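Local coordinates for protein MFP2B (Ascaris suum, PDB 2BJR) that probably enhances the polymerisation of major sperm protein into the filaments that drive the amoeboid movement of nematode sperm, and binds a zinc ion, at residues 32-40 with 72-80; 110-121 with 157-167. All coordinates share one frame; numbering follows the deposited sequence.

Interaction 1 (32-40 with 72-80)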
loop_
_atom_site.group_PDB
_atom_site.type_symbol
_atom_site.label_atom_id
_atom_site.label_comp_id
_atom_site.label_asym_id
_atom_site.label_seq_id
_atom_site.Cartn_x
_atom_site.Cartn_y
_atom_site.Cartn_z
ATOM N N ASN A 32 1.506 -0.358 4.087
ATOM C CA ASN A 32 2.196 -1.625 4.058
ATOM C C ASN A 32 1.714 -2.510 5.172
ATOM O O ASN A 32 2.491 -2.918 6.037
ATOM C CB ASN A 32 3.657 -1.394 4.150
ATOM C CG ASN A 32 4.499 -2.669 3.981
ATOM O OD1 ASN A 32 4.100 -3.605 3.316
ATOM N ND2 ASN A 32 5.717 -2.662 4.576
HETATM N N MSE A 33 0.418 -2.731 5.181
HETATM C CA MSE A 33 -0.230 -3.507 6.234
HETATM C C MSE A 33 -1.415 -4.206 5.578
HETATM O O MSE A 33 -2.297 -3.530 5.052
HETATM C CB MSE A 33 -0.680 -2.603 7.385
HETATM C CG MSE A 33 -1.232 -3.350 8.567
HETATM SE SE MSE A 33 -1.604 -2.097 10.031
HETATM C CE MSE A 33 0.311 -1.522 10.307
ATOM N N TYR A 34 -1.449 -5.558 5.648
ATOM C CA TYR A 34 -2.433 -6.377 4.948
ATOM C C TYR A 34 -3.143 -7.308 5.942
ATOM O O TYR A 34 -2.545 -7.737 6.919
ATOM C CB TYR A 34 -1.795 -7.196 3.817
ATOM C CG TYR A 34 -0.984 -6.382 2.830
ATOM C CD1 TYR A 34 0.325 -6.000 3.103
ATOM C CD2 TYR A 34 -1.502 -6.056 1.590
ATOM C CE1 TYR A 34 1.061 -5.249 2.199
ATOM C CE2 TYR A 34 -0.769 -5.339 0.686
ATOM C CZ TYR A 34 0.487 -4.953 0.974
ATOM O OH TYR A 34 1.186 -4.297 0.010
ATOM N N VAL A 35 -4.399 -7.623 5.631
ATOM C CA VAL A 35 -5.242 -8.450 6.470
ATOM C C VAL A 35 -4.763 -9.897 6.362
ATOM O O VAL A 35 -4.734 -10.491 5.260
ATOM C CB VAL A 35 -6.766 -8.320 6.082
ATOM C CG1 VAL A 35 -7.600 -9.090 7.054
ATOM C CG2 VAL A 35 -7.184 -6.863 6.092
ATOM N N ALA A 36 -4.468 -10.495 7.517
ATOM C CA ALA A 36 -3.883 -11.826 7.583
ATOM C C ALA A 36 -4.580 -12.701 8.586
ATOM O O ALA A 36 -5.298 -12.239 9.472
ATOM C CB ALA A 36 -2.418 -11.779 7.887
ATOM N N LEU A 37 -4.390 -13.987 8.372
ATOM C CA LEU A 37 -5.097 -15.044 9.119
ATOM C C LEU A 37 -4.168 -16.211 9.433
ATOM O O LEU A 37 -3.396 -16.682 8.593
ATOM C CB LEU A 37 -6.301 -15.542 8.299
ATOM C CG LEU A 37 -7.062 -16.778 8.839
ATOM C CD1 LEU A 37 -7.784 -16.462 10.175
ATOM C CD2 LEU A 37 -8.043 -17.218 7.741
ATOM N N TRP A 38 -4.281 -16.718 10.660
ATOM C CA TRP A 38 -3.507 -17.889 11.099
ATOM C C TRP A 38 -4.406 -18.767 11.972
ATOM O O TRP A 38 -5.469 -18.336 12.436
ATOM C CB TRP A 38 -2.290 -17.390 11.888
ATOM C CG TRP A 38 -1.302 -18.446 12.394
ATOM C CD1 TRP A 38 -0.486 -19.265 11.675
ATOM C CD2 TRP A 38 -1.045 -18.736 13.772
ATOM N NE1 TRP A 38 0.250 -20.063 12.532
ATOM C CE2 TRP A 38 -0.065 -19.745 13.819
ATOM C CE3 TRP A 38 -1.542 -18.235 14.963
ATOM C CZ2 TRP A 38 0.414 -20.274 15.023
ATOM C CZ3 TRP A 38 -1.039 -18.755 16.170
ATOM C CH2 TRP A 38 -0.072 -19.745 16.172
ATOM N N TYR A 39 -3.975 -20.009 12.141
ATOM C CA TYR A 39 -4.731 -20.992 12.929
ATOM C C TYR A 39 -3.805 -21.644 13.916
ATOM O O TYR A 39 -2.640 -21.912 13.610
ATOM C CB TYR A 39 -5.327 -22.090 12.045
ATOM C CG TYR A 39 -6.471 -21.638 11.213
ATOM C CD1 TYR A 39 -6.235 -20.980 10.038
ATOM C CD2 TYR A 39 -7.766 -21.906 11.555
ATOM C CE1 TYR A 39 -7.254 -20.594 9.243
ATOM C CE2 TYR A 39 -8.798 -21.525 10.761
ATOM C CZ TYR A 39 -8.533 -20.835 9.612
ATOM O OH TYR A 39 -9.551 -20.446 8.769
ATOM N N LYS A 40 -4.315 -21.879 15.106
ATOM C CA LYS A 40 -3.614 -22.659 16.098
ATOM C C LYS A 40 -4.611 -23.679 16.624
ATOM O O LYS A 40 -5.632 -23.290 17.164
ATOM C CB LYS A 40 -3.171 -21.755 17.235
ATOM C CG LYS A 40 -2.434 -22.471 18.356
ATOM C CD LYS A 40 -1.064 -22.833 17.961
ATOM C CE LYS A 40 -0.294 -23.476 19.099
ATOM N NZ LYS A 40 1.086 -23.713 18.613
ATOM N N ASP A 72 7.575 -19.519 15.096
ATOM C CA ASP A 72 6.341 -19.328 15.844
ATOM C C ASP A 72 5.127 -19.894 15.065
ATOM O O ASP A 72 4.279 -20.593 15.606
ATOM C CB ASP A 72 6.107 -17.838 16.112
ATOM C CG ASP A 72 7.206 -17.170 16.962
ATOM O OD1 ASP A 72 7.842 -17.853 17.811
ATOM O OD2 ASP A 72 7.445 -15.932 16.880
ATOM N N LEU A 73 5.055 -19.594 13.773
ATOM C CA LEU A 73 3.784 -19.714 13.032
ATOM C C LEU A 73 3.704 -20.905 12.097
ATOM O O LEU A 73 2.633 -21.249 11.587
ATOM C CB LEU A 73 3.574 -18.442 12.189
ATOM C CG LEU A 73 3.464 -17.151 13.008
ATOM C CD1 LEU A 73 3.530 -15.945 12.091
ATOM C CD2 LEU A 73 2.205 -17.134 13.791
ATOM N N GLY A 74 4.833 -21.536 11.845
ATOM C CA GLY A 74 4.916 -22.484 10.765
ATOM C C GLY A 74 5.183 -21.744 9.478
ATOM O O GLY A 74 5.354 -20.513 9.471
ATOM N N GLY A 75 5.210 -22.480 8.379
ATOM C CA GLY A 75 5.707 -21.927 7.125
ATOM C C GLY A 75 4.758 -20.975 6.386
ATOM O O GLY A 75 5.221 -20.237 5.512
ATOM N N GLN A 76 3.466 -21.012 6.719
ATOM C CA GLN A 76 2.466 -20.261 5.971
ATOM C C GLN A 76 1.306 -19.722 6.809
ATOM O O GLN A 76 0.860 -20.320 7.827
ATOM C CB GLN A 76 1.950 -21.033 4.741
ATOM C CG GLN A 76 1.446 -22.460 4.959
ATOM C CD GLN A 76 2.559 -23.531 4.997
ATOM O OE1 GLN A 76 2.406 -24.543 5.699
ATOM N NE2 GLN A 76 3.672 -23.312 4.272
ATOM N N ILE A 77 0.850 -18.535 6.372
ATOM C CA ILE A 77 -0.358 -17.923 6.844
ATOM C C ILE A 77 -1.262 -17.716 5.647
ATOM O O ILE A 77 -0.942 -18.171 4.550
ATOM C CB ILE A 77 -0.061 -16.565 7.510
ATOM C CG1 ILE A 77 0.711 -15.632 6.559
ATOM C CG2 ILE A 77 0.736 -16.752 8.794
ATOM C CD1 ILE A 77 0.444 -14.153 6.850
ATOM N N GLN A 78 -2.384 -17.071 5.866
ATOM C CA GLN A 78 -3.243 -16.656 4.747
ATOM C C GLN A 78 -3.384 -15.136 4.742
ATOM O O GLN A 78 -3.360 -14.527 5.825
ATOM C CB GLN A 78 -4.588 -17.321 4.829
ATOM C CG GLN A 78 -4.518 -18.811 4.487
ATOM C CD GLN A 78 -5.706 -19.579 4.971
ATOM O OE1 GLN A 78 -5.839 -19.781 6.157
ATOM N NE2 GLN A 78 -6.537 -20.069 4.057
ATOM N N VAL A 79 -3.506 -14.577 3.535
ATOM C CA VAL A 79 -3.729 -13.134 3.314
ATOM C C VAL A 79 -5.018 -12.955 2.567
ATOM O O VAL A 79 -5.314 -13.668 1.563
ATOM C CB VAL A 79 -2.545 -12.506 2.573
ATOM C CG1 VAL A 79 -2.762 -10.984 2.326
ATOM C CG2 VAL A 79 -1.280 -12.722 3.396
ATOM N N LEU A 80 -5.870 -12.121 3.113
ATOM C CA LEU A 80 -7.144 -11.832 2.479
ATOM C C LEU A 80 -6.893 -11.338 1.053
ATOM O O LEU A 80 -5.979 -10.531 0.807
ATOM C CB LEU A 80 -7.887 -10.779 3.239
ATOM C CG LEU A 80 -9.336 -10.486 2.831
ATOM C CD1 LEU A 80 -10.216 -11.738 2.931
ATOM C CD2 LEU A 80 -9.859 -9.409 3.754
HETATM O O HOH W 1 -3.932 -19.516 7.852
HETATM O O HOH W 2 -8.969 -20.641 6.026
HETATM O O HOH W 3 2.587 -21.277 18.556
#
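Trp38 lies across Leu73 where two antiparallel strands, 34-40 and 76-80, pair inside a six-stranded antiparallel sheet, next to the short helix that ends at Leu73. The indole is set by CG standing anti to the backbone N (chi1 -177°), which swings the ring toward the helix end. Followed outward, CB leads to CG, 4.0 Å from Leu73 CD2; CD1 meets Ile77 CG2; NE1 gives its hydrogen to Leu73 O, 2.8 Å away, in the carbonyl plane and on a lone pair, though the oxygen stands somewhat out of the ring plane. Leu73 CD2 covers Trp38 CD2 and CE2, a CH-pi contact with that methyl 3.6 Å from the centroid of the five-membered ring. Farther out, Trp38 CZ2 comes 3.8 Å from the same methyl and 3.9 Å from Asp72 O. Tryptophan suits this place because one group both packs on a leucine and satisfies a carbonyl at a helix end; Phe60 meets the same ring from strand 55-62. Farther along, Leu37 and Gln78 form a hydrogen-bonded pair, while small Ala36 faces Val79 across a non-hydrogen-bonded one and touches Ile77 CD1. Gln78 runs beside Leu37; NE2 bonds Trp11 O of strand 10-15, and OE1, at the edge of the Tyr39 ring 3.5 Å from CE1, accepts from a water, 2.6 Å away, that also donates to Leu37 O.

Interaction 2 (110-121 with 157-167); sequences EMLRCGDSFPIL and LANMLIIAREL
Leu112 and Ile163 lie side by side, with Leu112 CD2 3.6 Å from Ile163 CD1, in the close-packed middle of a contact where strand 161-166 pairs with 110-111 and, by a single bridge at Leu121 and Leu161, with 117-121. Between these pairings the chain turns away through a type II' turn with Gly115 at its positive-phi position, and two waters bridge the backbones: one donates to Leu112 O and Ile163 O, the other accepts from Ile163 N and donates to Pro119 O. Branched Ile162 suits the fork, its CG2 meeting the edge of the Phe118 ring and its CD1 the selenium of Met111, modelled as selenomethionine. Beyond it, Ile120 CG1 packs on Met160 CB.

The other end is solvent-facing and polar, although two backbone bonds still hold Glu110 to Arg165. Arg165 NE donates to Glu110 OE1 at 2.8 Å in a nearly straight bond of 161°; carboxylate and guanidinium are almost coplanar, and the NH2 bond to OE1 is weak. A water donates to OE2. Arg165 also pairs with Asp9 through NH1 and lies against Tyr91 as a cation-pi partner, so its buried charge is probably balanced by two carboxylates rather than by Glu110 alone.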
loop_
_atom_site.group_PDB
_atom_site.type_symbol
_atom_site.label_atom_id
_atom_site.label_comp_id
_atom_site.label_asym_id
_atom_site.label_seq_id
_atom_site.Cartn_x
_atom_site.Cartn_y
_atom_site.Cartn_z
ATOM N N GLU A 110 -22.941 -8.439 5.404
ATOM C CA GLU A 110 -22.366 -9.551 6.211
ATOM C C GLU A 110 -21.002 -9.153 6.729
ATOM O O GLU A 110 -20.195 -8.684 5.947
ATOM C CB GLU A 110 -22.081 -10.774 5.349
ATOM C CG GLU A 110 -23.295 -11.488 4.831
ATOM C CD GLU A 110 -22.972 -12.608 3.878
ATOM O OE1 GLU A 110 -21.823 -12.749 3.429
ATOM O OE2 GLU A 110 -23.921 -13.350 3.537
HETATM N N MSE A 111 -20.715 -9.383 7.997
HETATM C CA MSE A 111 -19.428 -8.990 8.565
HETATM C C MSE A 111 -18.421 -10.023 8.187
HETATM O O MSE A 111 -18.691 -11.234 8.264
HETATM C CB MSE A 111 -19.495 -8.852 10.084
HETATM C CG MSE A 111 -20.385 -7.803 10.645
HETATM SE SE MSE A 111 -20.117 -5.953 9.907
HETATM C CE MSE A 111 -21.494 -5.980 8.533
ATOM N N LEU A 112 -17.253 -9.584 7.758
ATOM C CA LEU A 112 -16.211 -10.519 7.506
ATOM C C LEU A 112 -15.812 -11.171 8.833
ATOM O O LEU A 112 -15.614 -10.502 9.849
ATOM C CB LEU A 112 -15.034 -9.864 6.873
ATOM C CG LEU A 112 -13.771 -10.706 6.730
ATOM C CD1 LEU A 112 -13.952 -11.609 5.547
ATOM C CD2 LEU A 112 -12.518 -9.837 6.534
ATOM N N ARG A 113 -15.703 -12.490 8.800
ATOM C CA ARG A 113 -15.274 -13.228 9.994
ATOM C C ARG A 113 -14.732 -14.590 9.613
ATOM O O ARG A 113 -15.049 -15.110 8.529
ATOM C CB ARG A 113 -16.423 -13.394 10.965
ATOM C CG ARG A 113 -17.529 -14.273 10.412
ATOM C CD ARG A 113 -18.764 -14.251 11.265
ATOM N NE ARG A 113 -18.497 -14.865 12.570
ATOM C CZ ARG A 113 -19.356 -14.887 13.563
ATOM N NH1 ARG A 113 -20.539 -14.300 13.422
ATOM N NH2 ARG A 113 -19.044 -15.464 14.716
ATOM N N CYS A 114 -13.912 -15.149 10.496
ATOM C CA CYS A 114 -13.520 -16.572 10.458
ATOM C C CYS A 114 -13.777 -17.125 11.827
ATOM O O CYS A 114 -13.140 -16.748 12.793
ATOM C CB CYS A 114 -12.068 -16.766 10.048
ATOM S SG CYS A 114 -11.609 -16.002 8.480
ATOM N N GLY A 115 -14.805 -17.945 11.946
ATOM C CA GLY A 115 -15.199 -18.436 13.256
ATOM C C GLY A 115 -15.551 -17.270 14.151
ATOM O O GLY A 115 -16.326 -16.379 13.789
ATOM N N ASP A 116 -14.928 -17.186 15.296
ATOM C CA ASP A 116 -15.255 -16.096 16.202
ATOM C C ASP A 116 -14.292 -14.891 16.057
ATOM O O ASP A 116 -14.414 -13.951 16.795
ATOM C CB ASP A 116 -15.218 -16.571 17.653
ATOM C CG ASP A 116 -16.492 -17.329 18.078
ATOM O OD1 ASP A 116 -17.586 -17.122 17.522
ATOM O OD2 ASP A 116 -16.460 -18.093 19.045
ATOM N N SER A 117 -13.384 -14.931 15.094
ATOM C CA SER A 117 -12.381 -13.875 14.967
ATOM C C SER A 117 -12.768 -12.982 13.798
ATOM O O SER A 117 -13.170 -13.471 12.724
ATOM C CB SER A 117 -11.025 -14.474 14.766
ATOM O OG SER A 117 -10.052 -13.522 14.353
ATOM N N PHE A 118 -12.631 -11.677 13.998
ATOM C CA PHE A 118 -12.684 -10.776 12.864
ATOM C C PHE A 118 -11.603 -9.713 12.918
ATOM O O PHE A 118 -11.228 -9.260 14.007
ATOM C CB PHE A 118 -14.004 -10.126 12.722
ATOM C CG PHE A 118 -14.504 -9.461 13.916
ATOM C CD1 PHE A 118 -14.472 -8.079 14.026
ATOM C CD2 PHE A 118 -15.161 -10.187 14.899
ATOM C CE1 PHE A 118 -15.017 -7.444 15.139
ATOM C CE2 PHE A 118 -15.689 -9.556 16.013
ATOM C CZ PHE A 118 -15.634 -8.203 16.135
ATOM N N PRO A 119 -11.093 -9.336 11.766
ATOM C CA PRO A 119 -10.108 -8.244 11.733
ATOM C C PRO A 119 -10.647 -6.951 12.300
ATOM O O PRO A 119 -11.842 -6.631 12.103
ATOM C CB PRO A 119 -9.796 -8.108 10.250
ATOM C CG PRO A 119 -10.154 -9.438 9.664
ATOM C CD PRO A 119 -11.345 -9.906 10.424
ATOM N N ILE A 120 -9.789 -6.207 13.000
ATOM C CA ILE A 120 -10.132 -4.898 13.522
ATOM C C ILE A 120 -8.910 -3.978 13.384
ATOM O O ILE A 120 -7.781 -4.347 13.741
ATOM C CB ILE A 120 -10.704 -4.990 14.935
ATOM C CG1 ILE A 120 -11.244 -3.649 15.398
ATOM C CG2 ILE A 120 -9.716 -5.565 15.935
ATOM C CD1 ILE A 120 -12.120 -3.790 16.670
ATOM N N LEU A 121 -9.155 -2.821 12.787
ATOM C CA LEU A 121 -8.125 -1.809 12.563
ATOM C C LEU A 121 -8.276 -0.647 13.519
ATOM O O LEU A 121 -9.243 0.086 13.496
ATOM C CB LEU A 121 -8.196 -1.330 11.116
ATOM C CG LEU A 121 -7.122 -0.309 10.760
ATOM C CD1 LEU A 121 -5.711 -0.879 10.777
ATOM C CD2 LEU A 121 -7.449 0.221 9.389
ATOM N N LEU A 157 -13.254 0.637 21.429
ATOM C CA LEU A 157 -13.439 0.008 20.117
ATOM C C LEU A 157 -14.288 0.807 19.118
ATOM O O LEU A 157 -14.263 0.524 17.942
ATOM C CB LEU A 157 -14.115 -1.366 20.299
ATOM C CG LEU A 157 -13.366 -2.292 21.255
ATOM C CD1 LEU A 157 -14.048 -3.654 21.198
ATOM C CD2 LEU A 157 -11.889 -2.417 20.871
ATOM N N ALA A 158 -15.062 1.790 19.597
ATOM C CA ALA A 158 -16.180 2.364 18.826
ATOM C C ALA A 158 -15.850 2.851 17.422
ATOM O O ALA A 158 -16.594 2.617 16.461
ATOM C CB ALA A 158 -16.830 3.510 19.643
ATOM N N ASN A 159 -14.720 3.522 17.305
ATOM C CA ASN A 159 -14.292 4.126 16.038
ATOM C C ASN A 159 -13.253 3.294 15.293
ATOM O O ASN A 159 -12.789 3.693 14.222
ATOM C CB ASN A 159 -13.704 5.504 16.290
ATOM C CG ASN A 159 -14.662 6.443 17.031
ATOM O OD1 ASN A 159 -14.228 7.206 17.917
ATOM N ND2 ASN A 159 -15.935 6.371 16.706
HETATM N N MSE A 160 -12.872 2.146 15.833
HETATM C CA MSE A 160 -12.009 1.225 15.079
HETATM C C MSE A 160 -12.810 0.680 13.901
HETATM O O MSE A 160 -14.043 0.698 13.911
HETATM C CB MSE A 160 -11.516 0.093 16.000
HETATM C CG MSE A 160 -10.711 0.613 17.118
HETATM SE SE MSE A 160 -9.768 -0.806 18.027
HETATM C CE MSE A 160 -9.107 0.215 19.569
ATOM N N LEU A 161 -12.120 0.197 12.883
ATOM C CA LEU A 161 -12.744 -0.199 11.636
ATOM C C LEU A 161 -12.709 -1.728 11.465
ATOM O O LEU A 161 -11.704 -2.357 11.714
ATOM C CB LEU A 161 -12.027 0.467 10.472
ATOM C CG LEU A 161 -11.853 1.981 10.555
ATOM C CD1 LEU A 161 -11.097 2.453 9.319
ATOM C CD2 LEU A 161 -13.196 2.625 10.651
ATOM N N ILE A 162 -13.811 -2.281 10.973
ATOM C CA ILE A 162 -13.952 -3.694 10.600
ATOM C C ILE A 162 -14.472 -3.776 9.175
ATOM O O ILE A 162 -14.963 -2.759 8.630
ATOM C CB ILE A 162 -14.880 -4.423 11.590
ATOM C CG1 ILE A 162 -16.300 -3.838 11.578
ATOM C CG2 ILE A 162 -14.313 -4.289 12.959
ATOM C CD1 ILE A 162 -17.380 -4.667 12.311
ATOM N N ILE A 163 -14.289 -4.936 8.548
ATOM C CA ILE A 163 -14.698 -5.150 7.156
ATOM C C ILE A 163 -16.123 -5.706 7.058
ATOM O O ILE A 163 -16.440 -6.745 7.685
ATOM C CB ILE A 163 -13.735 -6.100 6.457
ATOM C CG1 ILE A 163 -12.332 -5.488 6.381
ATOM C CG2 ILE A 163 -14.219 -6.447 5.090
ATOM C CD1 ILE A 163 -11.246 -6.491 6.009
ATOM N N ALA A 164 -16.954 -5.036 6.254
ATOM C CA ALA A 164 -18.274 -5.566 5.848
ATOM C C ALA A 164 -18.209 -6.039 4.407
ATOM O O ALA A 164 -17.560 -5.420 3.547
ATOM C CB ALA A 164 -19.352 -4.475 5.996
ATOM N N ARG A 165 -18.838 -7.177 4.131
ATOM C CA ARG A 165 -19.137 -7.599 2.785
ATOM C C ARG A 165 -20.449 -6.939 2.342
ATOM O O ARG A 165 -21.499 -7.116 2.985
ATOM C CB ARG A 165 -19.280 -9.138 2.712
ATOM C CG ARG A 165 -18.050 -9.944 3.028
ATOM C CD ARG A 165 -18.348 -11.365 3.571
ATOM N NE ARG A 165 -19.250 -12.120 2.680
ATOM C CZ ARG A 165 -18.900 -12.759 1.594
ATOM N NH1 ARG A 165 -17.642 -12.805 1.186
ATOM N NH2 ARG A 165 -19.846 -13.387 0.865
ATOM N N GLU A 166 -20.377 -6.181 1.252
ATOM C CA GLU A 166 -21.534 -5.519 0.676
ATOM C C GLU A 166 -22.010 -6.398 -0.457
ATOM O O GLU A 166 -21.272 -6.668 -1.403
ATOM C CB GLU A 166 -21.149 -4.143 0.129
ATOM C CG GLU A 166 -20.622 -3.201 1.170
ATOM C CD GLU A 166 -21.677 -2.393 1.890
ATOM O OE1 GLU A 166 -22.886 -2.542 1.602
ATOM O OE2 GLU A 166 -21.285 -1.610 2.769
ATOM N N LEU A 167 -23.265 -6.819 -0.361
ATOM C CA LEU A 167 -23.832 -7.816 -1.252
ATOM C C LEU A 167 -24.645 -7.204 -2.402
ATOM O O LEU A 167 -25.032 -7.927 -3.325
ATOM C CB LEU A 167 -24.691 -8.793 -0.442
ATOM C CG LEU A 167 -23.903 -9.542 0.648
ATOM C CD1 LEU A 167 -24.757 -10.631 1.320
ATOM C CD2 LEU A 167 -22.645 -10.135 0.056
HETATM O O HOH W 4 -23.020 -14.239 1.234
HETATM O O HOH W 5 -15.890 -7.789 10.283
HETATM O O HOH W 6 -13.294 -7.181 9.954
#

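In the fold
From the N terminus, strand 10-15 comes first; strand 34-40 then runs out through the hairpins of 43-52, 55-62 and 65-67 before 72-80 returns to close interaction 1. Strand 92-97 lies between the two loops and later flanks 161-166. After it comes 110-121; strands 130-135, 140-145 and 148-153 follow, and 157-167 comes back to close interaction 2. The loops are in series, neither enclosing nor crossing the other. The first joins two inner strands of the six-stranded sheet, with 10-15 beyond 76-81; the second joins the three-stranded sheet to the edge of the four-stranded one. They meet in apolar packing: Leu80 touches Leu112 and Ile163, Val35 touches Pro119, and Leu37 touches Cys114.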